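RNase NGR3 (Nicotiana glutinosa, PDB 1VD3) probably cleaves single RNA strands as a plant endoribonuclease of the RNase T2 family, and is seen here with 2'-UMP bound. Local coordinates at residues 5-10 and 180-185; 69-74 and 108-113; 127-132 and 145-150. All coordinates share one frame; numbering follows the deposited sequence.

Overall arrangement
The three contacts lie at the periphery of one RNase T2 domain, each centred about 17 Å from the centre of the chain. Contact 1 ties the N-terminal segment to residues 180-185 and encloses the other two along the sequence. Of contacts 1 and 2 it lies nearer the nucleotide, with the Phe10 side chain about 7 Å from the bound 2'-UMP. Contact 2, centred 19 Å from contact 1, packs the start of helix 109-123 against the turn leading into helix 73-79; Phe113 is about 11 Å from the ligand and about 6 Å from the side chain of Glu97, a predicted catalytic residue. Contact 3 joins two helices across the chain's centre from contact 2, their centres 30 Å apart.

Contact 1 of 3, residues 5-10 and 180-185; sequences AQDFDF and VDKTAT
The Phe8 ring meets Lys182 along its CE1-CZ side: CE1 approaches Lys182 CB at 3.9 Å, and Lys182 O lies 3.8 Å from CZ, oblique to the ring. Another part of the ring's edge is occupied, in its plane, by the backbone carbon C of Phe10, while Phe11 packs edge-to-face with Phe8 and Pro47 touches it as well. The carboxylate of Asp7 pairs through OD2 with Lys182 NZ in a long salt bridge of 3.6 Å.

Lys182 carries most of this contact. Its aliphatic part and the Phe8 ring run past each other in opposite senses, and a bend at chi3 (69°) turns the last carbons beside the carbonyl oxygens of Phe8 and Asp9. Phe8 O then receives a weak hydrogen bond from NZ, 3.1 Å long. Asp9 OD2 adds a more distant opposite charge, 4.5 Å from Lys182 NZ, but the Asp9 carboxylate is held mainly through OD1 by the backbone N of Glu50.

In the fold, this is where the N-terminal segment joins the antiparallel sheet of the RNase T2 domain. Asp9 and Phe10 form a classic beta bulge opposite Asn48, a residue of the nucleotide pocket, and the chain from Asp181 to Ala184 makes a type I turn. Asp181 OD2 accepts the backbone N of Thr183 at 2.9 Å to make an Asx turn, the donor sitting well above the carboxylate plane, and OD1 takes the N of Thr185 on its syn side. A water bridges the two backbones, donating to Asp9 O and accepting from Lys182 N, each at 2.8 Å. Phe10 CB rests against Val180 O, and its ring meets Tyr12 edge-to-face.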
loop_
_atom_site.group_PDB
_atom_site.type_symbol
_atom_site.label_atom_id
_atom_site.label_comp_id
_atom_site.label_asym_id
_atom_site.label_seq_id
_atom_site.Cartn_x
_atom_site.Cartn_y
_atom_site.Cartn_z
ATOM N N ALA A 5 -1.414 24.528 4.886
ATOM C CA ALA A 5 -1.923 23.429 4.017
ATOM C C ALA A 5 -2.708 23.985 2.831
ATOM O O ALA A 5 -3.483 24.931 2.976
ATOM C CB ALA A 5 -2.805 22.488 4.834
ATOM N N GLN A 6 -2.500 23.394 1.657
ATOM C CA GLN A 6 -3.187 23.824 0.442
ATOM C C GLN A 6 -4.460 23.023 0.197
ATOM O O GLN A 6 -5.250 23.352 -0.689
ATOM C CB GLN A 6 -2.258 23.702 -0.769
ATOM C CG GLN A 6 -1.182 24.774 -0.823
ATOM C CD GLN A 6 -1.767 26.171 -0.930
ATOM O OE1 GLN A 6 -2.419 26.511 -1.918
ATOM N NE2 GLN A 6 -1.542 26.989 0.094
ATOM N N ASP A 7 -4.648 21.970 0.986
ATOM C CA ASP A 7 -5.828 21.120 0.881
ATOM C C ASP A 7 -5.832 20.250 -0.375
ATOM O O ASP A 7 -5.201 20.573 -1.380
ATOM C CB ASP A 7 -7.096 21.980 0.929
ATOM C CG ASP A 7 -8.362 21.153 1.031
ATOM O OD1 ASP A 7 -8.453 20.317 1.956
ATOM O OD2 ASP A 7 -9.267 21.345 0.191
ATOM N N PHE A 8 -6.553 19.139 -0.296
ATOM C CA PHE A 8 -6.667 18.189 -1.398
ATOM C C PHE A 8 -8.048 17.548 -1.315
ATOM O O PHE A 8 -8.831 17.903 -0.442
ATOM C CB PHE A 8 -5.556 17.141 -1.290
ATOM C CG PHE A 8 -5.430 16.535 0.078
ATOM C CD1 PHE A 8 -6.013 15.306 0.366
ATOM C CD2 PHE A 8 -4.749 17.210 1.089
ATOM C CE1 PHE A 8 -5.925 14.755 1.642
ATOM C CE2 PHE A 8 -4.653 16.669 2.373
ATOM C CZ PHE A 8 -5.243 15.439 2.649
ATOM N N ASP A 9 -8.347 16.601 -2.200
ATOM C CA ASP A 9 -9.671 15.986 -2.210
ATOM C C ASP A 9 -9.838 14.675 -1.451
ATOM O O ASP A 9 -10.886 14.439 -0.847
ATOM C CB ASP A 9 -10.126 15.791 -3.659
ATOM C CG ASP A 9 -10.188 17.095 -4.428
ATOM O OD1 ASP A 9 -9.822 17.102 -5.623
ATOM O OD2 ASP A 9 -10.609 18.113 -3.838
ATOM N N PHE A 10 -8.823 13.820 -1.491
ATOM C CA PHE A 10 -8.887 12.533 -0.807
ATOM C C PHE A 10 -7.502 11.893 -0.767
ATOM O O PHE A 10 -6.544 12.427 -1.331
ATOM C CB PHE A 10 -9.842 11.602 -1.559
ATOM C CG PHE A 10 -9.365 11.249 -2.946
ATOM C CD1 PHE A 10 -8.598 10.109 -3.167
ATOM C CD2 PHE A 10 -9.649 12.083 -4.025
ATOM C CE1 PHE A 10 -8.117 9.806 -4.439
ATOM C CE2 PHE A 10 -9.171 11.790 -5.301
ATOM C CZ PHE A 10 -8.404 10.649 -5.510
ATOM N N VAL A 180 -9.420 7.128 1.169
ATOM C CA VAL A 180 -9.726 7.591 2.518
ATOM C C VAL A 180 -10.078 9.072 2.407
ATOM O O VAL A 180 -9.490 9.790 1.595
ATOM C CB VAL A 180 -8.496 7.410 3.448
ATOM C CG1 VAL A 180 -8.768 8.013 4.816
ATOM C CG2 VAL A 180 -8.166 5.929 3.577
ATOM N N ASP A 181 -11.035 9.539 3.207
ATOM C CA ASP A 181 -11.417 10.949 3.131
ATOM C C ASP A 181 -10.276 11.862 3.563
ATOM O O ASP A 181 -9.359 11.443 4.272
ATOM C CB ASP A 181 -12.653 11.234 3.985
ATOM C CG ASP A 181 -12.322 11.392 5.446
ATOM O OD1 ASP A 181 -12.001 10.379 6.099
ATOM O OD2 ASP A 181 -12.375 12.539 5.935
ATOM N N LYS A 182 -10.344 13.123 3.144
ATOM C CA LYS A 182 -9.289 14.084 3.449
ATOM C C LYS A 182 -8.972 14.314 4.923
ATOM O O LYS A 182 -7.885 14.788 5.245
ATOM C CB LYS A 182 -9.584 15.426 2.770
ATOM C CG LYS A 182 -10.810 16.149 3.298
ATOM C CD LYS A 182 -10.993 17.499 2.612
ATOM C CE LYS A 182 -11.371 17.340 1.151
ATOM N NZ LYS A 182 -11.642 18.659 0.502
ATOM N N THR A 183 -9.902 13.999 5.821
ATOM C CA THR A 183 -9.632 14.187 7.248
ATOM C C THR A 183 -9.030 12.909 7.826
ATOM O O THR A 183 -8.785 12.816 9.030
ATOM C CB THR A 183 -10.911 14.525 8.055
ATOM O OG1 THR A 183 -11.782 13.386 8.080
ATOM C CG2 THR A 183 -11.639 15.710 7.439
ATOM N N ALA A 184 -8.795 11.926 6.960
ATOM C CA ALA A 184 -8.223 10.647 7.374
ATOM C C ALA A 184 -9.092 9.979 8.434
ATOM O O ALA A 184 -8.583 9.327 9.345
ATOM C CB ALA A 184 -6.807 10.854 7.918
ATOM N N THR A 185 -10.404 10.138 8.309
ATOM C CA THR A 185 -11.318 9.547 9.278
ATOM C C THR A 185 -11.768 8.142 8.897
ATOM O O THR A 185 -11.809 7.250 9.746
ATOM C CB THR A 185 -12.556 10.436 9.475
ATOM O OG1 THR A 185 -12.161 11.672 10.085
ATOM C CG2 THR A 185 -13.581 9.741 10.366
HETATM O O HOH W 1 -12.428 13.470 1.243
#

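Contact 2 of 3, residues 69-74 and 108-113; sequences ISDLIS and GERAYF
Arg110 reaches Asp71 because its CG stands anti to the backbone N (chi1 -172°) and the chain stays extended from CG to NE, while Asp71 holds CG between its own N and carbonyl carbon (chi1 60°), which swings the carboxylate up to meet it. The pair joins two helical elements of the RNase T2 fold: the turn leading into helix 73-79 and the first turn of helix 109-123, which Gly108 N-caps.

The salt bridge is bidentate and end-on. Arg110 NH1 bonds Asp71 OD1 at 2.7 Å and Arg110 NH2 bonds Asp71 OD2 at 2.9 Å, both almost straight and both on syn lone pairs, with the two planes only 9° apart. NH1 also donates to Glu68 O, so the guanidinium is fixed against rotation. Leu72 CD1 lies over one of its faces, near the rim, 4.0 Å above the plane. With Arg110 replaced by alanine, the carboxylate of Asp71 would probably lose its counter-charge, Glu68 O a donor, and Leu72 CD1 the flat group it covers.

Alongside the ion pair, Ile69 makes van der Waals contacts: CG2 lies 4.0 Å from Arg110 CA and 3.9 Å from OE2 of Glu109, whose OE1 is bonded to the backbone N of Asp65. Met76 touches both Ile69 and Phe113. Ile69 meets Phe113 in apolar packing, and the ring is sandwiched: Tyr112 CD2 sits near the rim on one face, and on the opposite face Ile69 CD1 stands over the ring centre, 4.3 Å above it.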
loop_
_atom_site.group_PDB
_atom_site.type_symbol
_atom_site.label_atom_id
_atom_site.label_comp_id
_atom_site.label_asym_id
_atom_site.label_seq_id
_atom_site.Cartn_x
_atom_site.Cartn_y
_atom_site.Cartn_z
ATOM N N ILE A 69 8.055 9.067 16.122
ATOM C CA ILE A 69 7.396 7.794 15.851
ATOM C C ILE A 69 8.228 6.626 16.376
ATOM O O ILE A 69 8.024 5.480 15.983
ATOM C CB ILE A 69 7.160 7.602 14.335
ATOM C CG1 ILE A 69 8.492 7.687 13.586
ATOM C CG2 ILE A 69 6.193 8.662 13.819
ATOM C CD1 ILE A 69 8.383 7.365 12.100
ATOM N N SER A 70 9.146 6.937 17.286
ATOM C CA SER A 70 10.044 5.956 17.888
ATOM C C SER A 70 9.393 4.629 18.266
ATOM O O SER A 70 9.894 3.559 17.921
ATOM C CB SER A 70 10.693 6.555 19.139
ATOM O OG SER A 70 11.323 7.783 18.840
ATOM N N ASP A 71 8.281 4.708 18.987
ATOM C CA ASP A 71 7.569 3.522 19.448
ATOM C C ASP A 71 6.774 2.787 18.372
ATOM O O ASP A 71 6.255 1.699 18.616
ATOM C CB ASP A 71 6.647 3.905 20.609
ATOM C CG ASP A 71 5.611 4.940 20.215
ATOM O OD1 ASP A 71 5.962 5.893 19.485
ATOM O OD2 ASP A 71 4.450 4.805 20.646
ATOM N N LEU A 72 6.682 3.379 17.186
ATOM C CA LEU A 72 5.952 2.767 16.079
ATOM C C LEU A 72 6.906 2.089 15.091
ATOM O O LEU A 72 6.475 1.304 14.242
ATOM C CB LEU A 72 5.138 3.835 15.336
ATOM C CG LEU A 72 4.120 4.640 16.154
ATOM C CD1 LEU A 72 3.412 5.627 15.240
ATOM C CD2 LEU A 72 3.113 3.705 16.809
ATOM N N ILE A 73 8.198 2.387 15.212
ATOM C CA ILE A 73 9.206 1.833 14.307
ATOM C C ILE A 73 9.213 0.311 14.189
ATOM O O ILE A 73 9.268 -0.221 13.084
ATOM C CB ILE A 73 10.635 2.278 14.710
ATOM C CG1 ILE A 73 10.724 3.806 14.768
ATOM C CG2 ILE A 73 11.646 1.741 13.697
ATOM C CD1 ILE A 73 10.624 4.489 13.428
ATOM N N SER A 74 9.174 -0.398 15.315
ATOM C CA SER A 74 9.200 -1.857 15.252
ATOM C C SER A 74 8.012 -2.404 14.465
ATOM O O SER A 74 8.140 -3.407 13.765
ATOM C CB SER A 74 9.224 -2.467 16.658
ATOM O OG SER A 74 8.019 -2.220 17.351
ATOM N N GLY A 108 -0.057 15.710 11.167
ATOM C CA GLY A 108 1.205 15.820 11.871
ATOM C C GLY A 108 1.953 14.548 11.532
ATOM O O GLY A 108 1.337 13.580 11.080
ATOM N N GLU A 109 3.264 14.526 11.743
ATOM C CA GLU A 109 4.041 13.341 11.400
ATOM C C GLU A 109 3.542 12.050 12.048
ATOM O O GLU A 109 3.356 11.038 11.369
ATOM C CB GLU A 109 5.515 13.550 11.750
ATOM C CG GLU A 109 6.396 12.410 11.287
ATOM C CD GLU A 109 7.831 12.551 11.747
ATOM O OE1 GLU A 109 8.493 13.532 11.349
ATOM O OE2 GLU A 109 8.290 11.674 12.509
ATOM N N ARG A 110 3.322 12.064 13.356
ATOM C CA ARG A 110 2.863 10.849 14.013
ATOM C C ARG A 110 1.459 10.442 13.557
ATOM O O ARG A 110 1.167 9.253 13.409
ATOM C CB ARG A 110 2.895 11.018 15.535
ATOM C CG ARG A 110 2.622 9.727 16.279
ATOM C CD ARG A 110 2.651 9.921 17.791
ATOM N NE ARG A 110 2.271 8.689 18.474
ATOM C CZ ARG A 110 3.110 7.706 18.788
ATOM N NH1 ARG A 110 4.403 7.796 18.492
ATOM N NH2 ARG A 110 2.645 6.618 19.389
ATOM N N ALA A 111 0.599 11.429 13.323
ATOM C CA ALA A 111 -0.771 11.163 12.894
ATOM C C ALA A 111 -0.772 10.517 11.519
ATOM O O ALA A 111 -1.593 9.643 11.235
ATOM C CB ALA A 111 -1.577 12.464 12.860
ATOM N N TYR A 112 0.151 10.962 10.669
ATOM C CA TYR A 112 0.278 10.433 9.314
ATOM C C TYR A 112 0.634 8.950 9.344
ATOM O O TYR A 112 -0.006 8.124 8.692
ATOM C CB TYR A 112 1.368 11.200 8.548
ATOM C CG TYR A 112 1.589 10.710 7.130
ATOM C CD1 TYR A 112 0.667 10.992 6.117
ATOM C CD2 TYR A 112 2.705 9.945 6.810
ATOM C CE1 TYR A 112 0.857 10.518 4.818
ATOM C CE2 TYR A 112 2.905 9.465 5.520
ATOM C CZ TYR A 112 1.976 9.753 4.530
ATOM O OH TYR A 112 2.166 9.258 3.265
ATOM N N PHE A 113 1.673 8.604 10.090
ATOM C CA PHE A 113 2.064 7.204 10.148
ATOM C C PHE A 113 1.055 6.330 10.893
ATOM O O PHE A 113 0.805 5.189 10.500
ATOM C CB PHE A 113 3.469 7.080 10.741
ATOM C CG PHE A 113 4.542 7.550 9.806
ATOM C CD1 PHE A 113 5.010 8.857 9.854
ATOM C CD2 PHE A 113 5.038 6.698 8.822
ATOM C CE1 PHE A 113 5.959 9.311 8.929
ATOM C CE2 PHE A 113 5.984 7.141 7.895
ATOM C CZ PHE A 113 6.444 8.453 7.951
#

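Contact 3 of 3, residues 127-132 and 145-150; sequences ENLKNA and ESIKKA
Ala150 is the pivot of a helix-helix crossing, its methyl meeting Ala132 and Leu129 where helix 125-131 ends against helix 144-155. The local axes pass 9.1 Å apart, with 119° between their N-to-C directions, so the helices cross steeply rather than lie side by side. This is a largely apolar contact between two peripheral helices of the RNase T2 domain, with a water bridge between backbone oxygens.

Among the apolar contacts, the tightest is methyl to methyl: Ala132 CB meets Ala150 CB at 3.5 Å. Alanine at both positions lets the backbones come close, Ala132 CA and Ala150 CA being 5.9 Å apart. Leu129 supplies the branched partner. Its CG is anti to the carbonyl carbon (chi1 -68°), and with chi2 at 170° CD2 is the branch that reaches across, 4.0 Å from Ile147 CG2 and also beside Ala150 CB. Further partners of the pair come from the domain: Leu129 touches Phe40 and Phe205, and Ile147 touches Ile134, Tyr142 and Ile203; strand 202-205 thus lies against both helices.

Polar atoms take part through the backbone. Asn128 CB packs against Ala150 O, and Leu129 CD2 comes near Ile147 O. Charged side chains stay within their own helix: Lys130, whose CB points away from the partner helix, pairs with Glu127 OE2, and Lys149 forms a salt bridge with Glu145. Ser146 OG bonds back to Thr143 O.

Solvent completes the seam at the end of helix 125-131. The amide of Ala132 bonds Leu129 O, three residues back, and Asn128 O is met by a water instead. That single water donates to Asn128 O at 2.8 Å and to Ala150 O at 2.9 Å.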
loop_
_atom_site.group_PDB
_atom_site.type_symbol
_atom_site.label_atom_id
_atom_site.label_comp_id
_atom_site.label_asym_id
_atom_site.label_seq_id
_atom_site.Cartn_x
_atom_site.Cartn_y
_atom_site.Cartn_z
ATOM N N GLU A 127 -7.098 -11.266 5.551
ATOM C CA GLU A 127 -8.211 -11.986 6.155
ATOM C C GLU A 127 -9.509 -11.872 5.360
ATOM O O GLU A 127 -10.308 -12.812 5.323
ATOM C CB GLU A 127 -8.425 -11.491 7.584
ATOM C CG GLU A 127 -7.212 -11.695 8.479
ATOM C CD GLU A 127 -6.832 -13.158 8.620
ATOM O OE1 GLU A 127 -7.662 -13.937 9.136
ATOM O OE2 GLU A 127 -5.706 -13.526 8.216
ATOM N N ASN A 128 -9.737 -10.727 4.727
ATOM C CA ASN A 128 -10.950 -10.580 3.936
ATOM C C ASN A 128 -10.901 -11.551 2.763
ATOM O O ASN A 128 -11.927 -12.098 2.352
ATOM C CB ASN A 128 -11.105 -9.144 3.429
ATOM C CG ASN A 128 -11.718 -8.227 4.468
ATOM O OD1 ASN A 128 -12.695 -8.588 5.127
ATOM N ND2 ASN A 128 -11.156 -7.029 4.614
ATOM N N LEU A 129 -9.701 -11.773 2.235
ATOM C CA LEU A 129 -9.527 -12.687 1.114
ATOM C C LEU A 129 -9.716 -14.122 1.586
ATOM O O LEU A 129 -10.351 -14.922 0.905
ATOM C CB LEU A 129 -8.139 -12.512 0.491
ATOM C CG LEU A 129 -7.917 -11.179 -0.234
ATOM C CD1 LEU A 129 -6.445 -11.021 -0.582
ATOM C CD2 LEU A 129 -8.776 -11.135 -1.492
ATOM N N LYS A 130 -9.170 -14.446 2.754
ATOM C CA LYS A 130 -9.311 -15.795 3.295
ATOM C C LYS A 130 -10.787 -16.128 3.451
ATOM O O LYS A 130 -11.229 -17.220 3.098
ATOM C CB LYS A 130 -8.612 -15.912 4.652
ATOM C CG LYS A 130 -7.096 -15.848 4.575
ATOM C CD LYS A 130 -6.465 -16.109 5.936
ATOM C CE LYS A 130 -4.950 -15.998 5.875
ATOM N NZ LYS A 130 -4.334 -16.235 7.204
ATOM N N ASN A 131 -11.549 -15.179 3.981
ATOM C CA ASN A 131 -12.979 -15.372 4.169
ATOM C C ASN A 131 -13.650 -15.798 2.869
ATOM O O ASN A 131 -14.674 -16.481 2.889
ATOM C CB ASN A 131 -13.617 -14.082 4.683
ATOM C CG ASN A 131 -13.231 -13.776 6.114
ATOM O OD1 ASN A 131 -12.298 -14.372 6.659
ATOM N ND2 ASN A 131 -13.939 -12.838 6.731
ATOM N N ALA A 132 -13.066 -15.399 1.741
ATOM C CA ALA A 132 -13.608 -15.735 0.428
ATOM C C ALA A 132 -12.840 -16.892 -0.206
ATOM O O ALA A 132 -12.961 -17.144 -1.404
ATOM C CB ALA A 132 -13.558 -14.509 -0.490
ATOM N N GLU A 145 -12.301 -10.630 -10.337
ATOM C CA GLU A 145 -13.587 -10.284 -9.734
ATOM C C GLU A 145 -13.740 -10.786 -8.309
ATOM O O GLU A 145 -14.192 -10.048 -7.432
ATOM C CB GLU A 145 -14.744 -10.834 -10.580
ATOM C CG GLU A 145 -15.024 -10.051 -11.846
ATOM C CD GLU A 145 -15.313 -8.588 -11.567
ATOM O OE1 GLU A 145 -16.176 -8.302 -10.709
ATOM O OE2 GLU A 145 -14.677 -7.725 -12.208
ATOM N N SER A 146 -13.376 -12.042 -8.081
ATOM C CA SER A 146 -13.491 -12.629 -6.750
ATOM C C SER A 146 -12.661 -11.853 -5.733
ATOM O O SER A 146 -13.094 -11.630 -4.604
ATOM C CB SER A 146 -13.051 -14.098 -6.773
ATOM O OG SER A 146 -11.672 -14.229 -7.060
ATOM N N ILE A 147 -11.468 -11.438 -6.144
ATOM C CA ILE A 147 -10.574 -10.686 -5.275
ATOM C C ILE A 147 -11.145 -9.306 -4.946
ATOM O O ILE A 147 -11.179 -8.897 -3.784
ATOM C CB ILE A 147 -9.188 -10.542 -5.938
ATOM C CG1 ILE A 147 -8.526 -11.922 -6.021
ATOM C CG2 ILE A 147 -8.320 -9.549 -5.162
ATOM C CD1 ILE A 147 -7.277 -11.965 -6.880
ATOM N N LYS A 148 -11.602 -8.590 -5.967
ATOM C CA LYS A 148 -12.169 -7.266 -5.751
ATOM C C LYS A 148 -13.410 -7.311 -4.857
ATOM O O LYS A 148 -13.556 -6.500 -3.939
ATOM C CB LYS A 148 -12.513 -6.612 -7.095
ATOM C CG LYS A 148 -11.287 -6.225 -7.922
ATOM C CD LYS A 148 -11.661 -5.731 -9.315
ATOM C CE LYS A 148 -12.511 -4.473 -9.270
ATOM N NZ LYS A 148 -11.802 -3.326 -8.641
ATOM N N LYS A 149 -14.300 -8.264 -5.116
ATOM C CA LYS A 149 -15.522 -8.380 -4.327
ATOM C C LYS A 149 -15.239 -8.766 -2.883
ATOM O O LYS A 149 -15.896 -8.275 -1.963
ATOM C CB LYS A 149 -16.472 -9.405 -4.949
ATOM C CG LYS A 149 -17.065 -8.980 -6.281
ATOM C CD LYS A 149 -18.131 -9.974 -6.731
ATOM C CE LYS A 149 -18.705 -9.606 -8.088
ATOM N NZ LYS A 149 -17.667 -9.657 -9.157
ATOM N N ALA A 150 -14.263 -9.643 -2.686
ATOM C CA ALA A 150 -13.908 -10.084 -1.344
ATOM C C ALA A 150 -13.413 -8.908 -0.507
ATOM O O ALA A 150 -13.757 -8.777 0.671
ATOM C CB ALA A 150 -12.840 -11.163 -1.413
HETATM O O HOH W 2 -14.532 -11.157 2.038
#